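Local coordinates for protein fructose-2,6-bisphosphatase TIGAR B (Danio rerio, PDB 3E9D) that probably hydrolyses fructose-2,6-bisphosphate, and also fructose-1,6-bisphosphate, through a phosphohistidine intermediate, thereby acting as a negative regulator of glycolysis, at residues Ala42-Val56 and Ile69-Leu83. Residues are numbered along the deposited sequence; the frame is centred on the assembly and turned at random.
Sequences AGRYLKDLHFTNVFV and ILGNNLHSSATEMIL
The His50 ring has Ser76 OG at its edge near CD2, in plane, and farther along the same rim a water links His50 NE2 to Thr79 OG1, while the backbone N of Thr52 lies over one face near the rim. The His75 ring meets Asp48 CA edge-on, and Phe51 has Leu49 CB over one face. The Asn73 amide has its CG anti to the backbone N (chi1 -166°), which carries ND2 across to Leu49 O at 2.9 Å, only 2° out of the amide plane. Asn73 OD1 is gripped from opposite faces by His75 N, closing an Asx turn, and by Ser76 OG; that hydroxyl in turn accepts from Phe51 N at 2.9 Å. Farther on, Thr79 OG1 donates to Phe51 O (2.6 Å), and its CG2 packs against Val54 CG2, which also meets Leu70 CD2 at 3.8 Å, tip to tip. With Asn73 cut back to an alanine, Leu49 O would probably lose its donor, and His75 N and Ser76 OG their shared acceptor. Strands 53-56 and 81-83 then pair in parallel, Ile82 N donating to Val54 O (2.8 Å) and Val56 N to Ile82 O, as the two strands of a right-handed beta-alpha-beta unit; the side chain of Val56 is about 7 Å from that of His11, the phosphohistidine residue. Side-chain amide and hydroxyls thus satisfy loop backbone groups before regular strand pairing takes over.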
loop_
_atom_site.group_PDB
_atom_site.type_symbol
_atom_site.label_atom_id
_atom_site.label_comp_id
_atom_site.label_asym_id
_atom_site.label_seq_id
_atom_site.Cartn_x
_atom_site.Cartn_y
_atom_site.Cartn_z
ATOM N N ALA A 42 -2.035 13.977 5.114
ATOM C CA ALA A 42 -2.524 12.994 4.141
ATOM C C ALA A 42 -4.050 12.927 4.206
ATOM O O ALA A 42 -4.698 12.793 3.176
ATOM C CB ALA A 42 -1.901 11.586 4.370
ATOM N N GLY A 43 -4.617 13.030 5.403
ATOM C CA GLY A 43 -6.082 12.993 5.554
ATOM C C GLY A 43 -6.770 14.173 4.881
ATOM O O GLY A 43 -7.788 14.008 4.186
ATOM N N ARG A 44 -6.220 15.369 5.100
ATOM C CA ARG A 44 -6.655 16.576 4.373
ATOM C C ARG A 44 -6.506 16.435 2.840
ATOM O O ARG A 44 -7.374 16.834 2.091
ATOM C CB ARG A 44 -5.861 17.784 4.854
ATOM C CG ARG A 44 -6.238 18.215 6.265
ATOM C CD ARG A 44 -5.694 19.621 6.578
ATOM N NE ARG A 44 -4.227 19.641 6.597
ATOM C CZ ARG A 44 -3.479 19.332 7.648
ATOM N NH1 ARG A 44 -4.029 18.962 8.803
ATOM N NH2 ARG A 44 -2.165 19.414 7.546
ATOM N N TYR A 45 -5.403 15.851 2.390
ATOM C CA TYR A 45 -5.178 15.663 0.953
ATOM C C TYR A 45 -6.235 14.747 0.314
ATOM O O TYR A 45 -6.715 15.026 -0.783
ATOM C CB TYR A 45 -3.759 15.163 0.719
ATOM C CG TYR A 45 -3.375 14.978 -0.733
ATOM C CD1 TYR A 45 -3.021 16.074 -1.522
ATOM C CD2 TYR A 45 -3.325 13.693 -1.306
ATOM C CE1 TYR A 45 -2.677 15.909 -2.857
ATOM C CE2 TYR A 45 -2.974 13.515 -2.638
ATOM C CZ TYR A 45 -2.650 14.630 -3.403
ATOM O OH TYR A 45 -2.271 14.467 -4.707
ATOM N N LEU A 46 -6.639 13.706 1.041
ATOM C CA LEU A 46 -7.574 12.708 0.530
ATOM C C LEU A 46 -9.031 12.953 0.950
ATOM O O LEU A 46 -9.882 12.094 0.727
ATOM C CB LEU A 46 -7.135 11.310 1.004
ATOM C CG LEU A 46 -5.726 10.839 0.624
ATOM C CD1 LEU A 46 -5.342 9.560 1.423
ATOM C CD2 LEU A 46 -5.613 10.668 -0.915
ATOM N N LYS A 47 -9.314 14.130 1.528
ATOM C CA LYS A 47 -10.584 14.387 2.223
ATOM C C LYS A 47 -11.816 14.343 1.336
ATOM O O LYS A 47 -12.911 14.064 1.831
ATOM C CB LYS A 47 -10.544 15.710 3.013
ATOM C CG LYS A 47 -10.648 16.990 2.180
ATOM C CD LYS A 47 -10.697 18.202 3.128
ATOM C CE LYS A 47 -10.724 19.566 2.448
ATOM N NZ LYS A 47 -10.816 19.571 0.980
ATOM N N ASP A 48 -11.635 14.622 0.041
ATOM C CA ASP A 48 -12.754 14.682 -0.899
ATOM C C ASP A 48 -12.981 13.366 -1.642
ATOM O O ASP A 48 -13.803 13.308 -2.568
ATOM C CB ASP A 48 -12.565 15.822 -1.921
ATOM C CG ASP A 48 -12.411 17.192 -1.252
ATOM O OD1 ASP A 48 -13.332 17.614 -0.521
ATOM O OD2 ASP A 48 -11.355 17.835 -1.438
ATOM N N LEU A 49 -12.254 12.320 -1.255
ATOM C CA LEU A 49 -12.452 10.991 -1.863
ATOM C C LEU A 49 -13.368 10.154 -1.004
ATOM O O LEU A 49 -13.252 10.160 0.217
ATOM C CB LEU A 49 -11.117 10.256 -2.050
ATOM C CG LEU A 49 -10.164 10.955 -3.021
ATOM C CD1 LEU A 49 -8.710 10.464 -2.865
ATOM C CD2 LEU A 49 -10.660 10.807 -4.464
ATOM N N HIS A 50 -14.280 9.426 -1.641
ATOM C CA HIS A 50 -15.060 8.423 -0.925
ATOM C C HIS A 50 -14.351 7.072 -0.992
ATOM O O HIS A 50 -14.262 6.439 -2.052
ATOM C CB HIS A 50 -16.481 8.332 -1.487
ATOM C CG HIS A 50 -17.362 7.350 -0.778
ATOM N ND1 HIS A 50 -18.402 6.698 -1.407
ATOM C CD2 HIS A 50 -17.356 6.900 0.501
ATOM C CE1 HIS A 50 -19.002 5.892 -0.548
ATOM N NE2 HIS A 50 -18.387 5.996 0.618
ATOM N N PHE A 51 -13.816 6.645 0.142
ATOM C CA PHE A 51 -13.298 5.294 0.261
ATOM C C PHE A 51 -14.432 4.376 0.684
ATOM O O PHE A 51 -14.934 4.490 1.787
ATOM C CB PHE A 51 -12.128 5.254 1.245
ATOM C CG PHE A 51 -10.979 6.140 0.846
ATOM C CD1 PHE A 51 -10.222 5.846 -0.295
ATOM C CD2 PHE A 51 -10.658 7.275 1.596
ATOM C CE1 PHE A 51 -9.148 6.657 -0.674
ATOM C CE2 PHE A 51 -9.580 8.109 1.229
ATOM C CZ PHE A 51 -8.823 7.798 0.094
ATOM N N THR A 52 -14.857 3.500 -0.229
ATOM C CA THR A 52 -15.914 2.515 0.042
ATOM C C THR A 52 -15.401 1.401 0.927
ATOM O O THR A 52 -16.171 0.703 1.580
ATOM C CB THR A 52 -16.438 1.891 -1.276
ATOM O OG1 THR A 52 -15.328 1.381 -2.035
ATOM C CG2 THR A 52 -17.180 2.943 -2.128
ATOM N N ASN A 53 -14.093 1.214 0.957
ATOM C CA ASN A 53 -13.515 0.118 1.715
ATOM C C ASN A 53 -12.182 0.552 2.269
ATOM O O ASN A 53 -11.445 1.266 1.592
ATOM C CB ASN A 53 -13.283 -1.084 0.795
ATOM C CG ASN A 53 -14.562 -1.577 0.144
ATOM O OD1 ASN A 53 -14.971 -1.080 -0.912
ATOM N ND2 ASN A 53 -15.214 -2.536 0.785
ATOM N N VAL A 54 -11.868 0.128 3.493
ATOM C CA VAL A 54 -10.598 0.499 4.113
ATOM C C VAL A 54 -9.944 -0.726 4.794
ATOM O O VAL A 54 -10.582 -1.422 5.598
ATOM C CB VAL A 54 -10.761 1.627 5.153
ATOM C CG1 VAL A 54 -9.404 1.940 5.816
ATOM C CG2 VAL A 54 -11.356 2.890 4.537
ATOM N N PHE A 55 -8.669 -0.947 4.489
ATOM C CA PHE A 55 -7.906 -2.089 4.992
ATOM C C PHE A 55 -6.618 -1.571 5.611
ATOM O O PHE A 55 -5.915 -0.736 5.016
ATOM C CB PHE A 55 -7.603 -3.078 3.861
ATOM C CG PHE A 55 -8.831 -3.489 3.097
ATOM C CD1 PHE A 55 -9.685 -4.444 3.617
ATOM C CD2 PHE A 55 -9.169 -2.861 1.899
ATOM C CE1 PHE A 55 -10.859 -4.798 2.945
ATOM C CE2 PHE A 55 -10.346 -3.211 1.209
ATOM C CZ PHE A 55 -11.187 -4.181 1.737
ATOM N N VAL A 56 -6.306 -2.054 6.806
ATOM C CA VAL A 56 -5.126 -1.577 7.520
ATOM C C VAL A 56 -4.427 -2.759 8.141
ATOM O O VAL A 56 -5.082 -3.731 8.542
ATOM C CB VAL A 56 -5.527 -0.608 8.673
ATOM C CG1 VAL A 56 -4.312 0.166 9.156
ATOM C CG2 VAL A 56 -6.617 0.367 8.206
ATOM N N ILE A 69 -6.671 9.552 8.824
ATOM C CA ILE A 69 -7.081 9.800 7.457
ATOM C C ILE A 69 -8.615 9.786 7.343
ATOM O O ILE A 69 -9.209 10.672 6.724
ATOM C CB ILE A 69 -6.403 8.804 6.481
ATOM C CG1 ILE A 69 -4.904 9.184 6.326
ATOM C CG2 ILE A 69 -7.114 8.796 5.143
ATOM C CD1 ILE A 69 -4.049 8.099 5.665
ATOM N N LEU A 70 -9.248 8.803 7.969
ATOM C CA LEU A 70 -10.707 8.694 7.899
ATOM C C LEU A 70 -11.390 9.803 8.710
ATOM O O LEU A 70 -12.379 10.334 8.279
ATOM C CB LEU A 70 -11.184 7.320 8.348
ATOM C CG LEU A 70 -10.931 6.190 7.339
ATOM C CD1 LEU A 70 -11.215 4.866 8.033
ATOM C CD2 LEU A 70 -11.798 6.345 6.087
ATOM N N GLY A 71 -10.826 10.170 9.859
ATOM C CA GLY A 71 -11.373 11.292 10.637
ATOM C C GLY A 71 -11.400 12.599 9.869
ATOM O O GLY A 71 -12.298 13.419 10.055
ATOM N N ASN A 72 -10.404 12.794 9.005
ATOM C CA ASN A 72 -10.324 13.987 8.153
ATOM C C ASN A 72 -11.158 13.912 6.868
ATOM O O ASN A 72 -11.307 14.909 6.149
ATOM C CB ASN A 72 -8.866 14.245 7.803
ATOM C CG ASN A 72 -8.141 14.975 8.902
ATOM O OD1 ASN A 72 -8.247 16.194 9.022
ATOM N ND2 ASN A 72 -7.407 14.236 9.721
ATOM N N ASN A 73 -11.707 12.735 6.583
ATOM C CA ASN A 73 -12.425 12.520 5.333
ATOM C C ASN A 73 -13.863 13.017 5.398
ATOM O O ASN A 73 -14.542 12.840 6.412
ATOM C CB ASN A 73 -12.421 11.032 4.998
ATOM C CG ASN A 73 -12.845 10.764 3.579
ATOM O OD1 ASN A 73 -14.019 10.550 3.323
ATOM N ND2 ASN A 73 -11.898 10.803 2.647
ATOM N N LEU A 74 -14.332 13.614 4.314
ATOM C CA LEU A 74 -15.673 14.207 4.277
ATOM C C LEU A 74 -16.765 13.248 3.776
ATOM O O LEU A 74 -17.949 13.608 3.782
ATOM C CB LEU A 74 -15.662 15.473 3.405
ATOM C CG LEU A 74 -14.711 16.599 3.834
ATOM C CD1 LEU A 74 -14.715 17.740 2.828
ATOM C CD2 LEU A 74 -15.101 17.108 5.213
ATOM N N HIS A 75 -16.379 12.044 3.333
ATOM C CA HIS A 75 -17.331 11.124 2.671
ATOM C C HIS A 75 -17.406 9.727 3.249
ATOM O O HIS A 75 -18.316 8.979 2.900
ATOM C CB HIS A 75 -17.016 10.993 1.176
ATOM C CG HIS A 75 -16.941 12.304 0.475
ATOM N ND1 HIS A 75 -18.061 12.961 0.012
ATOM C CD2 HIS A 75 -15.890 13.117 0.219
ATOM C CE1 HIS A 75 -17.699 14.116 -0.520
ATOM N NE2 HIS A 75 -16.386 14.233 -0.412
ATOM N N SER A 76 -16.474 9.354 4.117
ATOM C CA SER A 76 -16.298 7.923 4.358
ATOM C C SER A 76 -16.599 7.465 5.778
ATOM O O SER A 76 -16.152 6.401 6.183
ATOM C CB SER A 76 -14.908 7.476 3.924
ATOM O OG SER A 76 -14.598 7.951 2.621
ATOM N N SER A 77 -17.393 8.247 6.508
ATOM C CA SER A 77 -17.720 7.945 7.912
ATOM C C SER A 77 -18.459 6.619 8.142
ATOM O O SER A 77 -18.346 6.027 9.212
ATOM C CB SER A 77 -18.503 9.104 8.544
ATOM O OG SER A 77 -19.685 9.376 7.806
ATOM N N ALA A 78 -19.209 6.156 7.144
ATOM C CA ALA A 78 -19.920 4.879 7.233
ATOM C C ALA A 78 -19.032 3.666 6.855
ATOM O O ALA A 78 -19.442 2.518 7.031
ATOM C CB ALA A 78 -21.194 4.914 6.366
ATOM N N THR A 79 -17.824 3.916 6.349
ATOM C CA THR A 79 -16.927 2.824 5.938
ATOM C C THR A 79 -16.224 2.197 7.140
ATOM O O THR A 79 -15.581 2.891 7.905
ATOM C CB THR A 79 -15.880 3.321 4.926
ATOM O OG1 THR A 79 -16.557 3.809 3.758
ATOM C CG2 THR A 79 -14.940 2.195 4.530
ATOM N N GLU A 80 -16.329 0.888 7.316
ATOM C CA GLU A 80 -15.603 0.283 8.438
ATOM C C GLU A 80 -14.125 0.037 8.112
ATOM O O GLU A 80 -13.767 -0.324 7.000
ATOM C CB GLU A 80 -16.291 -0.977 9.001
ATOM C CG GLU A 80 -16.192 -2.212 8.123
ATOM C CD GLU A 80 -16.568 -3.505 8.852
ATOM O OE1 GLU A 80 -15.960 -3.830 9.905
ATOM O OE2 GLU A 80 -17.461 -4.217 8.341
ATOM N N MET A 81 -13.271 0.266 9.093
ATOM C CA MET A 81 -11.863 -0.040 8.962
ATOM C C MET A 81 -11.679 -1.542 9.221
ATOM O O MET A 81 -12.013 -2.015 10.290
ATOM C CB MET A 81 -11.101 0.804 9.977
ATOM C CG MET A 81 -9.618 0.777 9.859
ATOM S SD MET A 81 -8.799 1.834 11.092
ATOM C CE MET A 81 -9.527 3.401 10.693
ATOM N N ILE A 82 -11.171 -2.286 8.240
ATOM C CA ILE A 82 -10.895 -3.724 8.395
ATOM C C ILE A 82 -9.410 -3.931 8.694
ATOM O O ILE A 82 -8.550 -3.552 7.896
ATOM C CB ILE A 82 -11.262 -4.536 7.096
ATOM C CG1 ILE A 82 -12.711 -4.298 6.656
ATOM C CG2 ILE A 82 -10.956 -6.033 7.242
ATOM C CD1 ILE A 82 -13.735 -4.776 7.618
ATOM N N LEU A 83 -9.112 -4.525 9.846
ATOM C CA LEU A 83 -7.733 -4.860 10.187
ATOM C C LEU A 83 -7.360 -6.163 9.497
ATOM O O LEU A 83 -8.081 -7.154 9.618
ATOM C CB LEU A 83 -7.580 -4.985 11.702
ATOM C CG LEU A 83 -7.387 -3.702 12.543
ATOM C CD1 LEU A 83 -8.144 -2.494 12.034
ATOM C CD2 LEU A 83 -7.723 -3.970 14.009
HETATM O O HOH W 1 -9.243 11.721 4.109
HETATM O O HOH W 2 -6.704 18.271 9.647
HETATM O O HOH W 3 -15.605 16.604 -0.791
HETATM O O HOH W 4 -19.018 5.007 3.160
HETATM O O HOH W 5 -13.960 -1.489 4.901
#